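Transcriptional regulator, TetR family (Legionella pneumophila subsp. pneumophila str. Philadelphia 1, PDB 3ON4) probably binds DNA through an N-terminal helix-turn-helix domain and regulates transcription as a member of the TetR family. Local coordinates at residues A[145-159]-A[179-191]. Sequence-based numbering, arbitrary orientation.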
ATOM      1  N   ASN A 145      18.781  16.683 -13.214  1.00 39.27           N
ATOM      2  CA  ASN A 145      19.988  16.322 -12.483  1.00 39.93           C
ATOM      3  C   ASN A 145      21.006  15.565 -13.343  1.00 41.24           C
ATOM      4  O   ASN A 145      22.060  15.163 -12.846  1.00 42.55           O
ATOM      5  CB  ASN A 145      19.624  15.504 -11.249  1.00 38.18           C
ATOM      6  CG  ASN A 145      20.645  15.629 -10.143  1.00 39.56           C
ATOM      7  OD1 ASN A 145      21.312  16.661 -10.004  1.00 41.56           O
ATOM      8  ND2 ASN A 145      20.798  14.570  -9.368  1.00 38.76           N
ATOM      9  N   GLY A 146      20.698  15.374 -14.625  1.00 41.53           N
ATOM     10  CA  GLY A 146      21.642  14.760 -15.560  1.00 42.91           C
ATOM     11  C   GLY A 146      21.453  13.265 -15.750  1.00 41.99           C
ATOM     12  O   GLY A 146      22.157  12.659 -16.552  1.00 42.63           O
ATOM     13  N   TYR A 147      20.493  12.668 -15.037  1.00 39.46           N
ATOM     14  CA  TYR A 147      20.159  11.269 -15.250  1.00 38.83           C
ATOM     15  C   TYR A 147      19.576  11.096 -16.654  1.00 38.89           C
ATOM     16  O   TYR A 147      18.817  11.944 -17.127  1.00 38.02           O
ATOM     17  CB  TYR A 147      19.139  10.787 -14.224  1.00 37.09           C
ATOM     18  CG  TYR A 147      19.685  10.549 -12.837  1.00 38.73           C
ATOM     19  CD1 TYR A 147      20.457   9.421 -12.556  1.00 43.48           C
ATOM     20  CD2 TYR A 147      19.407  11.430 -11.797  1.00 40.35           C
ATOM     21  CE1 TYR A 147      20.944   9.182 -11.266  1.00 44.80           C
ATOM     22  CE2 TYR A 147      19.886  11.204 -10.512  1.00 41.71           C
ATOM     23  CZ  TYR A 147      20.651  10.080 -10.254  1.00 43.88           C
ATOM     24  OH  TYR A 147      21.131   9.863  -8.988  1.00 46.21           O
ATOM     25  N   ASP A 148      19.937  10.005 -17.323  1.00 36.45           N
ATOM     26  CA  ASP A 148      19.329   9.688 -18.609  1.00 36.11           C
ATOM     27  C   ASP A 148      17.859   9.276 -18.434  1.00 33.67           C
ATOM     28  O   ASP A 148      17.414   9.010 -17.327  1.00 32.04           O
ATOM     29  CB  ASP A 148      20.168   8.674 -19.416  1.00 37.71           C
ATOM     30  CG  ASP A 148      20.194   7.268 -18.830  1.00 36.58           C
ATOM     31  OD1 ASP A 148      19.312   6.860 -18.070  1.00 34.70           O
ATOM     32  OD2 ASP A 148      21.126   6.527 -19.201  1.00 40.91           O
ATOM     33  N   ASN A 149      17.102   9.283 -19.519  1.00 34.77           N
ATOM     34  CA  ASN A 149      15.674   8.958 -19.473  1.00 34.18           C
ATOM     35  C   ASN A 149      15.356   7.661 -18.719  1.00 32.27           C
ATOM     36  O   ASN A 149      14.485   7.617 -17.834  1.00 30.36           O
ATOM     37  CB  ASN A 149      15.134   8.852 -20.900  1.00 36.70           C
ATOM     38  CG  ASN A 149      13.655   8.565 -20.935  1.00 38.96           C
ATOM     39  OD1 ASN A 149      12.860   9.302 -20.367  1.00 42.25           O
ATOM     40  ND2 ASN A 149      13.277   7.484 -21.596  1.00 44.36           N
ATOM     41  N   GLU A 150      16.071   6.601 -19.067  1.00 32.76           N
ATOM     42  CA  GLU A 150      15.796   5.282 -18.503  1.00 32.43           C
ATOM     43  C   GLU A 150      16.042   5.257 -16.990  1.00 29.38           C
ATOM     44  O   GLU A 150      15.225   4.738 -16.241  1.00 26.51           O
ATOM     45  CB  GLU A 150      16.663   4.230 -19.186  1.00 35.56           C
ATOM     46  CG  GLU A 150      16.544   2.812 -18.618  1.00 40.09           C
ATOM     47  CD  GLU A 150      15.598   1.929 -19.415  1.00 46.38           C
ATOM     48  OE1 GLU A 150      14.366   2.065 -19.225  1.00 48.83           O
ATOM     49  OE2 GLU A 150      16.095   1.102 -20.224  1.00 51.52           O
ATOM     50  N   SER A 151      17.178   5.795 -16.564  1.00 29.06           N
ATOM     51  CA  SER A 151      17.540   5.808 -15.148  1.00 28.26           C
ATOM     52  C   SER A 151      16.607   6.707 -14.350  1.00 25.63           C
ATOM     53  O   SER A 151      16.321   6.411 -13.203  1.00 24.33           O
ATOM     54  CB  SER A 151      18.977   6.295 -14.962  1.00 29.86           C
ATOM     55  OG  SER A 151      19.888   5.524 -15.732  1.00 35.06           O
ATOM     56  N   SER A 152      16.160   7.807 -14.963  1.00 25.11           N
ATOM     57  CA  SER A 152      15.226   8.734 -14.323  1.00 24.62           C
ATOM     58  C   SER A 152      13.874   8.059 -14.054  1.00 23.10           C
ATOM     59  O   SER A 152      13.303   8.204 -12.990  1.00 21.16           O
ATOM     60  CB  SER A 152      15.010   9.976 -15.191  1.00 25.95           C
ATOM     61  OG  SER A 152      16.155  10.820 -15.168  1.00 30.06           O
ATOM     62  N   LEU A 153      13.379   7.322 -15.035  1.00 24.31           N
ATOM     63  CA  LEU A 153      12.109   6.622 -14.888  1.00 24.37           C
ATOM     64  C   LEU A 153      12.215   5.519 -13.837  1.00 22.60           C
ATOM     65  O   LEU A 153      11.300   5.353 -13.040  1.00 22.27           O
ATOM     66  CB  LEU A 153      11.681   6.040 -16.238  1.00 26.91           C
ATOM     67  CG  LEU A 153      10.200   5.763 -16.495  1.00 30.07           C
ATOM     68  CD1 LEU A 153       9.288   6.967 -16.133  1.00 31.65           C
ATOM     69  CD2 LEU A 153      10.031   5.363 -17.983  1.00 35.64           C
ATOM     70  N   SER A 154      13.311   4.751 -13.861  1.00 22.73           N
ATOM     71  CA  SER A 154      13.537   3.678 -12.903  1.00 22.36           C
ATOM     72  C   SER A 154      13.627   4.226 -11.476  1.00 20.61           C
ATOM     73  O   SER A 154      13.012   3.679 -10.533  1.00 18.04           O
ATOM     74  CB  SER A 154      14.817   2.890 -13.240  1.00 25.25           C
ATOM     75  OG  SER A 154      15.087   1.913 -12.225  1.00 26.70           O
ATOM     76  N   LEU A 155      14.379   5.312 -11.306  1.00 20.24           N
ATOM     77  CA  LEU A 155      14.535   5.906  -9.973  1.00 19.92           C
ATOM     78  C   LEU A 155      13.235   6.574  -9.514  1.00 18.47           C
ATOM     79  O   LEU A 155      12.879   6.506  -8.331  1.00 18.15           O
ATOM     80  CB  LEU A 155      15.691   6.919  -9.961  1.00 21.78           C
ATOM     81  CG  LEU A 155      16.129   7.531  -8.625  1.00 23.54           C
ATOM     82  CD1 LEU A 155      16.299   6.484  -7.546  1.00 26.66           C
ATOM     83  CD2 LEU A 155      17.462   8.337  -8.793  1.00 29.54           C
ATOM     84  N   ALA A 156      12.541   7.238 -10.439  1.00 17.92           N
ATOM     85  CA  ALA A 156      11.253   7.835 -10.105  1.00 17.47           C
ATOM     86  C   ALA A 156      10.320   6.737  -9.551  1.00 16.41           C
ATOM     87  O   ALA A 156       9.653   6.929  -8.554  1.00 15.92           O
ATOM     88  CB  ALA A 156      10.635   8.522 -11.343  1.00 17.33           C
ATOM     89  N   LYS A 157      10.292   5.581 -10.204  1.00 16.92           N
ATOM     90  CA  LYS A 157       9.434   4.478  -9.754  1.00 16.78           C
ATOM     91  C   LYS A 157       9.884   3.854  -8.431  1.00 16.40           C
ATOM     92  O   LYS A 157       9.040   3.464  -7.639  1.00 16.56           O
ATOM     93  CB  LYS A 157       9.279   3.428 -10.857  1.00 18.29           C
ATOM     94  CG  LYS A 157       8.481   4.003 -12.058  1.00 19.50           C
ATOM     95  CD  LYS A 157       8.335   3.058 -13.198  1.00 21.56           C
ATOM     96  CE  LYS A 157       7.487   3.706 -14.298  1.00 26.15           C
ATOM     97  NZ  LYS A 157       7.546   3.009 -15.605  1.00 28.00           N
ATOM     98  N   GLN A 158      11.193   3.793  -8.170  1.00 16.80           N
ATOM     99  CA  GLN A 158      11.673   3.306  -6.878  1.00 17.40           C
ATOM    100  C   GLN A 158      11.262   4.253  -5.762  1.00 16.94           C
ATOM    101  O   GLN A 158      10.830   3.840  -4.666  1.00 15.42           O
ATOM    102  CB  GLN A 158      13.200   3.148  -6.877  1.00 18.64           C
ATOM    103  CG  GLN A 158      13.722   1.922  -7.584  1.00 20.85           C
ATOM    104  CD  GLN A 158      15.243   1.911  -7.567  1.00 22.95           C
ATOM    105  OE1 GLN A 158      15.860   2.936  -7.843  1.00 25.21           O
ATOM    106  NE2 GLN A 158      15.845   0.778  -7.222  1.00 25.82           N
ATOM    107  N   ILE A 159      11.388   5.549  -6.044  1.00 17.12           N
ATOM    108  CA  ILE A 159      11.103   6.537  -5.050  1.00 17.49           C
ATOM    109  C   ILE A 159       9.632   6.474  -4.656  1.00 16.04           C
ATOM    110  O   ILE A 159       9.328   6.442  -3.467  1.00 15.26           O
ATOM    111  CB  ILE A 159      11.444   7.967  -5.511  1.00 18.64           C
ATOM    112  CG1 ILE A 159      12.959   8.169  -5.567  1.00 19.66           C
ATOM    113  CG2 ILE A 159      10.843   9.010  -4.540  1.00 18.69           C
ATOM    114  CD1 ILE A 159      13.341   9.441  -6.333  1.00 18.49           C
ATOM    115  N   LEU A 179       9.883   5.906   7.565  1.00 21.44           N
ATOM    116  CA  LEU A 179       9.909   7.143   6.792  1.00 21.73           C
ATOM    117  C   LEU A 179      11.340   7.673   6.675  1.00 22.01           C
ATOM    118  O   LEU A 179      11.712   8.244   5.654  1.00 21.36           O
ATOM    119  CB  LEU A 179       9.008   8.190   7.441  1.00 24.04           C
ATOM    120  CG  LEU A 179       7.547   7.755   7.613  1.00 26.09           C
ATOM    121  CD1 LEU A 179       6.737   8.807   8.329  1.00 32.22           C
ATOM    122  CD2 LEU A 179       6.934   7.433   6.278  1.00 25.64           C
ATOM    123  N   GLU A 180      12.127   7.478   7.724  1.00 23.24           N
ATOM    124  CA  GLU A 180      13.548   7.864   7.687  1.00 25.40           C
ATOM    125  C   GLU A 180      14.263   7.088   6.588  1.00 23.76           C
ATOM    126  O   GLU A 180      15.121   7.622   5.918  1.00 24.69           O
ATOM    127  CB  GLU A 180      14.212   7.632   9.042  1.00 27.97           C
ATOM    128  CG  GLU A 180      13.721   8.583  10.132  1.00 31.50           C
ATOM    129  CD  GLU A 180      14.289   8.247  11.505  1.00 37.56           C
ATOM    130  OE1 GLU A 180      15.030   7.254  11.617  1.00 38.44           O
ATOM    131  OE2 GLU A 180      13.996   8.980  12.474  1.00 41.92           O
ATOM    132  N   GLY A 181      13.877   5.832   6.409  1.00 22.79           N
ATOM    133  CA  GLY A 181      14.408   4.970   5.356  1.00 22.21           C
ATOM    134  C   GLY A 181      14.185   5.491   3.951  1.00 21.17           C
ATOM    135  O   GLY A 181      15.044   5.322   3.078  1.00 21.75           O
ATOM    136  N   VAL A 182      13.035   6.115   3.731  1.00 19.99           N
ATOM    137  CA  VAL A 182      12.729   6.737   2.451  1.00 20.38           C
ATOM    138  C   VAL A 182      13.693   7.901   2.231  1.00 21.35           C
ATOM    139  O   VAL A 182      14.291   8.037   1.158  1.00 22.04           O
ATOM    140  CB  VAL A 182      11.307   7.288   2.404  1.00 21.34           C
ATOM    141  CG1 VAL A 182      11.030   7.887   1.010  1.00 22.79           C
ATOM    142  CG2 VAL A 182      10.302   6.192   2.767  1.00 20.37           C
ATOM    143  N   ARG A 183      13.814   8.753   3.238  1.00 22.75           N
ATOM    144  CA  ARG A 183      14.756   9.867   3.163  1.00 24.94           C
ATOM    145  C   ARG A 183      16.194   9.401   2.978  1.00 26.03           C
ATOM    146  O   ARG A 183      16.906   9.974   2.172  1.00 27.53           O
ATOM    147  CB  ARG A 183      14.630  10.763   4.387  1.00 27.51           C
ATOM    148  CG  ARG A 183      15.520  11.992   4.388  1.00 31.67           C
ATOM    149  CD  ARG A 183      15.384  12.884   3.154  1.00 33.20           C
ATOM    150  NE  ARG A 183      16.298  14.015   3.294  1.00 36.86           N
ATOM    151  CZ  ARG A 183      15.981  15.228   3.751  1.00 39.79           C
ATOM    152  NH1 ARG A 183      14.737  15.556   4.087  1.00 38.94           N
ATOM    153  NH2 ARG A 183      16.935  16.142   3.854  1.00 45.54           N
ATOM    154  N   HIS A 184      16.619   8.373   3.714  1.00 25.92           N
ATOM    155  CA  HIS A 184      17.956   7.798   3.544  1.00 28.14           C
ATOM    156  C   HIS A 184      18.188   7.336   2.104  1.00 26.98           C
ATOM    157  O   HIS A 184      19.239   7.581   1.543  1.00 28.33           O
ATOM    158  CB  HIS A 184      18.184   6.588   4.467  1.00 29.34           C
ATOM    159  CG  HIS A 184      18.327   6.930   5.920  1.00 34.35           C
ATOM    160  ND1 HIS A 184      19.046   8.021   6.366  1.00 40.55           N
ATOM    161  CD2 HIS A 184      17.870   6.304   7.033  1.00 35.48           C
ATOM    162  CE1 HIS A 184      19.010   8.062   7.688  1.00 43.16           C
ATOM    163  NE2 HIS A 184      18.303   7.031   8.117  1.00 41.10           N
ATOM    164  N   PHE A 185      17.210   6.650   1.509  1.00 24.24           N
ATOM    165  CA  PHE A 185      17.348   6.201   0.124  1.00 24.30           C
ATOM    166  C   PHE A 185      17.568   7.390  -0.819  1.00 24.34           C
ATOM    167  O   PHE A 185      18.434   7.355  -1.703  1.00 26.58           O
ATOM    168  CB  PHE A 185      16.122   5.403  -0.324  1.00 22.92           C
ATOM    169  CG  PHE A 185      16.117   5.065  -1.801  1.00 23.57           C
ATOM    170  CD1 PHE A 185      16.775   3.947  -2.270  1.00 25.76           C
ATOM    171  CD2 PHE A 185      15.429   5.858  -2.710  1.00 20.94           C
ATOM    172  CE1 PHE A 185      16.779   3.629  -3.629  1.00 27.86           C
ATOM    173  CE2 PHE A 185      15.401   5.534  -4.058  1.00 24.46           C
ATOM    174  CZ  PHE A 185      16.086   4.419  -4.518  1.00 27.91           C
ATOM    175  N   ILE A 186      16.788   8.438  -0.616  1.00 23.52           N
ATOM    176  CA  ILE A 186      16.879   9.647  -1.445  1.00 24.21           C
ATOM    177  C   ILE A 186      18.291  10.253  -1.317  1.00 26.56           C
ATOM    178  O   ILE A 186      18.984  10.495  -2.323  1.00 27.39           O
ATOM    179  CB  ILE A 186      15.775  10.678  -1.054  1.00 23.84           C
ATOM    180  CG1 ILE A 186      14.381  10.157  -1.404  1.00 23.57           C
ATOM    181  CG2 ILE A 186      16.008  12.022  -1.732  1.00 25.65           C
ATOM    182  CD1 ILE A 186      13.194  10.950  -0.755  1.00 22.93           C
ATOM    183  N   ASP A 187      18.706  10.456  -0.068  1.00 27.13           N
ATOM    184  CA  ASP A 187      19.966  11.105   0.249  1.00 30.95           C
ATOM    185  C   ASP A 187      21.157  10.309  -0.245  1.00 32.78           C
ATOM    186  O   ASP A 187      22.164  10.892  -0.628  1.00 34.65           O
ATOM    187  CB  ASP A 187      20.104  11.302   1.765  1.00 32.46           C
ATOM    188  CG  ASP A 187      19.114  12.302   2.329  1.00 34.70           C
ATOM    189  OD1 ASP A 187      18.436  12.998   1.525  1.00 36.74           O
ATOM    190  OD2 ASP A 187      19.028  12.401   3.584  1.00 36.44           O
ATOM    191  N   GLN A 188      21.069   8.981  -0.192  1.00 32.18           N
ATOM    192  CA  GLN A 188      22.205   8.144  -0.590  1.00 36.61           C
ATOM    193  C   GLN A 188      22.246   7.868  -2.098  1.00 37.87           C
ATOM    194  O   GLN A 188      23.320   7.608  -2.646  1.00 41.12           O
ATOM    195  CB  GLN A 188      22.249   6.837   0.213  1.00 36.94           C
ATOM    196  CG  GLN A 188      22.420   7.028   1.741  1.00 38.78           C
ATOM    197  CD  GLN A 188      23.692   7.778   2.123  1.00 45.70           C
ATOM    198  OE1 GLN A 188      24.801   7.360   1.781  1.00 51.98           O
ATOM    199  NE2 GLN A 188      23.537   8.893   2.839  1.00 47.14           N
ATOM    200  N   THR A 189      21.099   7.959  -2.766  1.00 35.91           N
ATOM    201  CA  THR A 189      20.995   7.567  -4.177  1.00 38.42           C
ATOM    202  C   THR A 189      21.122   8.744  -5.141  1.00 40.57           C
ATOM    203  O   THR A 189      21.735   8.593  -6.198  1.00 43.86           O
ATOM    204  CB  THR A 189      19.679   6.798  -4.475  1.00 36.57           C
ATOM    205  OG1 THR A 189      19.527   5.735  -3.526  1.00 35.84           O
ATOM    206  CG2 THR A 189      19.696   6.195  -5.898  1.00 39.40           C
ATOM    207  N   ILE A 190      20.574   9.904  -4.777  1.00 39.97           N
ATOM    208  CA  ILE A 190      20.567  11.085  -5.663  1.00 42.85           C
ATOM    209  C   ILE A 190      21.793  11.983  -5.485  1.00 46.97           C
ATOM    210  O   ILE A 190      22.214  12.235  -4.362  1.00 46.93           O
ATOM    211  CB  ILE A 190      19.315  11.956  -5.436  1.00 41.29           C
ATOM    212  CG1 ILE A 190      18.056  11.201  -5.842  1.00 39.81           C
ATOM    213  CG2 ILE A 190      19.409  13.271  -6.228  1.00 44.72           C
ATOM    214  CD1 ILE A 190      16.804  11.924  -5.464  1.00 38.61           C
ATOM    215  N   LYS A 191      22.306  12.503  -6.608  1.00 51.57           N
ATOM    216  CA  LYS A 191      23.539  13.304  -6.665  1.00 56.77           C
ATOM    217  C   LYS A 191      23.407  14.708  -6.058  1.00 58.74           C
ATOM    218  O   LYS A 191      22.500  15.474  -6.400  1.00 59.07           O
ATOM    219  CB  LYS A 191      24.006  13.490  -8.127  1.00 60.68           C
ATOM    220  CG  LYS A 191      24.133  12.218  -8.976  1.00 61.55           C
ATOM    221  CD  LYS A 191      24.526  12.560 -10.428  1.00 66.59           C
ATOM    222  CE  LYS A 191      24.402  11.345 -11.357  1.00 67.93           C
ATOM    223  NZ  LYS A 191      24.457  11.701 -12.805  1.00 70.96           N
ATOM    224  OXT LYS A 191      24.244  15.137  -5.260  1.00 61.72           O
TER
HETATM  225  O   HOH W   1      20.847  17.666  -7.147  1.00 39.10           O
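Helix 149-159 and helix 179-189 run nearly antiparallel, 162° between their directions and 11.5 Å apart at closest approach, and F185 and T189, with I190 just past the helix end, meet L155, Q158 and I159. L155, its CG turned anti to the backbone N (chi1 -173°), sends CD1 to within 3.7 Å of F185 CZ and 3.8 Å of T189 CG2, while its CD2 faces I190 CG1. At the rim of the F185 ring, near its plane, lie I159 CG1 and Q158 OE1, the latter 3.6 Å from CZ; the Q158 amide stands perpendicular to the ring, and its NE2 donates to G181 O of the second subunit. T189 OG1 lies over one face of the same ring and donates a hydrogen bond to F185 O (2.7 Å). Towards the chain end, the extended K191 side chain passes over Y147, placing NZ 4.7 Å from the ring centroid in a cation-pi contact, although this terminal lysine is poorly ordered. N145 ND2 packs on I190 CG2, and one water bridges N145 OD1 and K191 O. G146 ends helix 121-144 in a Schellman motif, and D148, the N-cap of helix 149-173, accepts from S151 N and OG on OD1. In this TetR-family C-terminal domain, helices 149-173 and 177-189 meet the second subunit, consistent with the family's usual four-helix dimer interface.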